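Long-range contacts in Glyoxalase/bleomycin resisance protein/dioxygenase (Streptomyces sp. CB03234, PDB 5UJP), which binds riboflavin and calcium, and may share the metal-dependent dioxygenase-type chemistry tentatively assigned to its glyoxalase/bleomycin resistance superfamily: residues L4-V9 with V51-F56; K16-E21 with A100-P105. One frame throughout, in Å; residues are numbered along the deposited sequence.

From the N terminus the chain lays down strand 3-8, turns into helix 12-23 and, after two more strands, returns along strand 48-53, where interaction 1 closes the first loop by pairing that strand with the first. The helix lies inside this loop, yet its own partner comes much later: interaction 2 joins 16-21 to 100-105, so the two contacts cross along the chain instead of nesting. Interaction 1 adds the N-terminal strand to the edge of the first βαβββ module's sheet, while interaction 2 ties that module's helix to the second sheet. They meet at Tyr19, whose CD2 lies 3.6 Å from Leu52 CD1 and whose OH lies 3.7 Å from Val7 CG1.

Interaction 1: residues L4-V9 with V51-F56; sequences LFSVPV and VLVDWF
Ser6, Val7 and Pro8 run parallel to Val51, Leu52 and Val53, the short strand axes approaching to 4.7 Å at an angle of 33°, as adjacent strands of the first βαβββ module of a vicinal oxygen chelate fold. Four nearly straight bonds join them in the alternating parallel pattern: Val51 N to Phe5 O, Val7 N to Val51 O, Val53 N to Val7 O, and Val9 N to Val53 O. The last, Val9 N to Val53 O at 2.8 Å with an N-H...O angle of 176°, carries the pairing one residue past the end of strand 3-8. On the face bearing Ser6 and Val53, Ser6 CB rests 4.0 Å from each Val53 methyl, CG1 and CG2, and Ser6 OG sits at the edge of the Phe56 ring; that hydroxyl is hydrogen-bonded to Gly66 O of the second subunit. Trp55 lays one ring face over Val53 CB and puts its own CD1 over the Phe56 ring, so both side chains stack back beside the strand end. At the other end, with CG1 anti to the backbone N (chi1 -171°), Val51 turns its other methyl, CG2, to Leu4 CG at 3.6 Å. Leu4 also pairs with a strand of the second subunit, extending the sheet across the dimer. Val7 and Leu52 face helix 12-23 and pack against Tyr19, Leu52 CD2 lying 4.0 Å from Val7 CB. Beyond them, Val9 CG2 comes within 3.5 Å of Val53 O.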
# COMPACT_ATOMS: atom_id res chain seq x y z
N LEU A 4 -3.69 0.91 5.29
CA LEU A 4 -2.57 1.74 5.66
C LEU A 4 -1.34 1.21 4.93
O LEU A 4 -1.09 -0.02 4.92
CB LEU A 4 -2.40 1.67 7.18
CG LEU A 4 -1.27 2.42 7.84
CD1 LEU A 4 -1.71 2.70 9.26
CD2 LEU A 4 -0.00 1.60 7.82
N PHE A 5 -0.58 2.10 4.31
CA PHE A 5 0.65 1.73 3.64
C PHE A 5 1.80 2.58 4.16
O PHE A 5 1.62 3.78 4.43
CB PHE A 5 0.54 1.93 2.11
CG PHE A 5 1.63 1.26 1.32
CD1 PHE A 5 2.90 1.82 1.23
CD2 PHE A 5 1.39 0.06 0.68
CE1 PHE A 5 3.90 1.19 0.52
CE2 PHE A 5 2.38 -0.57 -0.04
CZ PHE A 5 3.63 -0.01 -0.12
N SER A 6 2.99 1.98 4.27
CA SER A 6 4.17 2.66 4.78
C SER A 6 5.05 3.12 3.62
O SER A 6 5.52 2.30 2.84
CB SER A 6 4.97 1.75 5.73
OG SER A 6 4.21 1.43 6.86
N VAL A 7 5.27 4.42 3.54
CA VAL A 7 6.04 5.03 2.46
C VAL A 7 7.45 5.26 2.99
O VAL A 7 7.60 5.96 4.01
CB VAL A 7 5.39 6.35 2.02
CG1 VAL A 7 6.24 6.98 0.91
CG2 VAL A 7 3.95 6.08 1.54
N PRO A 8 8.49 4.74 2.34
CA PRO A 8 9.85 4.89 2.88
C PRO A 8 10.44 6.25 2.50
O PRO A 8 10.64 6.55 1.31
CB PRO A 8 10.62 3.74 2.21
CG PRO A 8 9.92 3.58 0.91
CD PRO A 8 8.47 3.85 1.17
N VAL A 9 10.77 7.05 3.52
CA VAL A 9 11.32 8.39 3.30
C VAL A 9 12.66 8.52 4.00
O VAL A 9 13.00 7.75 4.91
CB VAL A 9 10.34 9.50 3.75
CG1 VAL A 9 8.96 9.37 3.03
CG2 VAL A 9 10.23 9.49 5.27
N VAL A 51 1.72 6.13 6.04
CA VAL A 51 2.61 6.42 7.15
C VAL A 51 3.98 6.64 6.55
O VAL A 51 4.50 5.82 5.79
CB VAL A 51 2.62 5.28 8.18
CG1 VAL A 51 3.39 5.72 9.43
CG2 VAL A 51 1.20 4.91 8.54
N LEU A 52 4.61 7.75 6.94
CA LEU A 52 5.84 8.20 6.32
C LEU A 52 6.97 7.74 7.23
O LEU A 52 7.23 8.37 8.26
CB LEU A 52 5.82 9.72 6.16
CG LEU A 52 4.56 10.26 5.46
CD1 LEU A 52 4.61 11.80 5.35
CD2 LEU A 52 4.37 9.65 4.05
N VAL A 53 7.63 6.65 6.85
CA VAL A 53 8.49 5.89 7.76
C VAL A 53 9.94 5.92 7.30
O VAL A 53 10.27 6.13 6.14
CB VAL A 53 8.04 4.42 7.96
CG1 VAL A 53 6.55 4.33 8.29
CG2 VAL A 53 8.34 3.59 6.71
N ASP A 54 10.84 5.65 8.26
CA ASP A 54 12.25 5.56 7.91
C ASP A 54 12.93 4.35 8.51
O ASP A 54 14.18 4.33 8.56
CB ASP A 54 13.00 6.88 8.21
CG ASP A 54 12.98 7.24 9.70
OD1 ASP A 54 12.34 6.54 10.49
OD2 ASP A 54 13.59 8.28 10.07
N TRP A 55 12.17 3.35 8.96
CA TRP A 55 12.72 2.25 9.74
C TRP A 55 12.60 0.86 9.09
O TRP A 55 12.84 -0.14 9.76
CB TRP A 55 12.08 2.21 11.13
CG TRP A 55 10.58 2.15 11.12
CD1 TRP A 55 9.79 1.04 10.90
CD2 TRP A 55 9.69 3.23 11.41
NE1 TRP A 55 8.44 1.40 10.99
CE2 TRP A 55 8.37 2.73 11.31
CE3 TRP A 55 9.88 4.58 11.73
CZ2 TRP A 55 7.25 3.53 11.55
CZ3 TRP A 55 8.78 5.37 11.94
CH2 TRP A 55 7.48 4.85 11.83
N PHE A 56 12.28 0.78 7.80
CA PHE A 56 12.21 -0.48 7.07
C PHE A 56 13.30 -0.48 6.01
O PHE A 56 13.06 -0.07 4.86
CB PHE A 56 10.83 -0.63 6.42
CG PHE A 56 9.72 -0.93 7.40
CD1 PHE A 56 9.87 -1.92 8.36
CD2 PHE A 56 8.51 -0.23 7.36
CE1 PHE A 56 8.84 -2.19 9.27
CE2 PHE A 56 7.48 -0.52 8.26
CZ PHE A 56 7.64 -1.49 9.22

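Interaction 2: residues K16-E21 with A100-P105; sequences KDFYVE and AMFSDP
Phe18, which buries the most surface in this contact, lays one ring face against Asp104 and Pro105, bringing the helix of the first βαβββ module of the vicinal oxygen chelate fold onto the end of strand 97-103 in the second. Both partners over that face make CH-pi contacts: Pro105 CD is 3.7 Å from the Phe18 ring centroid, 20° off the normal, and Asp104 CA is 4.0 Å from the same centroid. With CG anti to the backbone N (chi1 -179°), Phe18 reaches out from the helix until its CE2 lies 3.5 Å from Asp104 CB. The same CE2 meets the edge of the Phe102 ring, in its plane, 4.0 Å from Phe102 CE2; Val86 packs on both phenylalanines. Asp104 begins the Asp-Pro-Asp-Gly-Asn turn recurrent in this superfamily, and its carboxylate is turned almost perpendicular to the Phe18 ring. Buried with it, Asp104 OD2 accepts from Tyr19 OH and also from Asn108 ND2, while weak bonds from the backbone N atoms of Asp106 and Gly107 reach OD1. Donors at both oxygens would restrain the rotation of the carboxylate and are consistent with a stabilised negative charge. The helix is thus tied to the turn by one polar bond beside an apolar patch: Tyr19 OH meets Asp104 OD2 at 2.7 Å, on its anti side and 34° out of the carboxylate plane.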
# COMPACT_ATOMS: atom_id res chain seq x y z
N LYS A 16 6.81 15.38 5.71
CA LYS A 16 5.60 16.03 6.21
C LYS A 16 5.26 17.30 5.43
O LYS A 16 4.09 17.52 5.05
CB LYS A 16 5.76 16.37 7.68
CG LYS A 16 4.56 17.01 8.31
CD LYS A 16 4.79 17.23 9.81
CE LYS A 16 3.56 17.78 10.53
NZ LYS A 16 3.86 18.14 11.97
N ASP A 17 6.26 18.16 5.20
CA ASP A 17 6.04 19.35 4.38
C ASP A 17 5.42 18.97 3.04
O ASP A 17 4.46 19.60 2.58
CB ASP A 17 7.37 20.05 4.08
CG ASP A 17 8.00 20.71 5.30
OD1 ASP A 17 7.33 20.98 6.32
OD2 ASP A 17 9.22 20.94 5.22
N PHE A 18 5.98 17.96 2.38
CA PHE A 18 5.51 17.58 1.05
C PHE A 18 4.09 17.04 1.08
O PHE A 18 3.20 17.52 0.36
CB PHE A 18 6.45 16.57 0.41
CG PHE A 18 6.03 16.17 -0.99
CD1 PHE A 18 6.29 17.02 -2.06
CD2 PHE A 18 5.36 14.97 -1.23
CE1 PHE A 18 5.88 16.66 -3.34
CE2 PHE A 18 4.97 14.61 -2.50
CZ PHE A 18 5.24 15.46 -3.56
N TYR A 19 3.83 16.01 1.91
CA TYR A 19 2.53 15.33 1.83
C TYR A 19 1.42 16.19 2.42
O TYR A 19 0.31 16.20 1.89
CB TYR A 19 2.55 13.96 2.52
CG TYR A 19 3.27 12.94 1.67
CD1 TYR A 19 2.58 12.17 0.71
CD2 TYR A 19 4.63 12.72 1.82
CE1 TYR A 19 3.21 11.27 -0.07
CE2 TYR A 19 5.31 11.78 1.02
CZ TYR A 19 4.59 11.06 0.08
OH TYR A 19 5.24 10.11 -0.73
N VAL A 20 1.68 16.86 3.53
CA VAL A 20 0.63 17.63 4.17
C VAL A 20 0.47 18.99 3.51
O VAL A 20 -0.64 19.40 3.11
CB VAL A 20 0.90 17.76 5.68
CG1 VAL A 20 -0.21 18.59 6.36
CG2 VAL A 20 1.03 16.38 6.34
N GLU A 21 1.57 19.75 3.41
CA GLU A 21 1.42 21.13 2.96
C GLU A 21 1.36 21.24 1.43
O GLU A 21 0.49 21.92 0.89
CB GLU A 21 2.54 22.00 3.55
CG GLU A 21 2.67 21.93 5.07
CD GLU A 21 1.54 22.62 5.78
OE1 GLU A 21 1.23 23.78 5.42
OE2 GLU A 21 0.96 22.02 6.72
N ALA A 100 -2.79 9.53 -13.09
CA ALA A 100 -1.57 10.31 -13.18
C ALA A 100 -0.64 9.87 -12.07
O ALA A 100 -1.06 9.27 -11.08
CB ALA A 100 -1.85 11.80 -12.99
N MSE A 101 0.66 10.16 -12.25
CA MSE A 101 1.66 9.79 -11.25
C MSE A 101 2.45 11.03 -10.89
O MSE A 101 2.69 11.89 -11.73
CB MSE A 101 2.62 8.76 -11.86
CG MSE A 101 1.95 7.80 -12.83
SE MSE A 101 0.59 6.67 -11.98
CE MSE A 101 1.76 5.64 -10.82
N PHE A 102 2.87 11.12 -9.64
CA PHE A 102 3.79 12.14 -9.23
C PHE A 102 4.79 11.56 -8.24
O PHE A 102 4.58 10.50 -7.65
CB PHE A 102 3.08 13.36 -8.64
CG PHE A 102 2.31 13.09 -7.34
CD1 PHE A 102 0.99 12.65 -7.37
CD2 PHE A 102 2.90 13.37 -6.10
CE1 PHE A 102 0.28 12.46 -6.19
CE2 PHE A 102 2.19 13.18 -4.92
CZ PHE A 102 0.87 12.69 -4.96
N SER A 103 5.91 12.25 -8.09
CA SER A 103 7.00 11.77 -7.26
C SER A 103 7.16 12.68 -6.04
O SER A 103 6.97 13.90 -6.14
CB SER A 103 8.32 11.81 -8.05
OG SER A 103 8.38 10.78 -9.02
N ASP A 104 7.51 12.07 -4.91
CA ASP A 104 7.85 12.83 -3.72
C ASP A 104 9.34 13.19 -3.74
O ASP A 104 10.06 12.80 -4.67
CB ASP A 104 7.34 12.07 -2.47
CG ASP A 104 8.25 10.98 -1.97
OD1 ASP A 104 9.27 10.67 -2.60
OD2 ASP A 104 7.91 10.37 -0.92
N PRO A 105 9.81 13.95 -2.76
CA PRO A 105 11.24 14.34 -2.75
C PRO A 105 12.23 13.20 -2.84
O PRO A 105 13.32 13.38 -3.42
CB PRO A 105 11.39 15.05 -1.40
CG PRO A 105 10.07 15.74 -1.22
CD PRO A 105 9.07 14.66 -1.70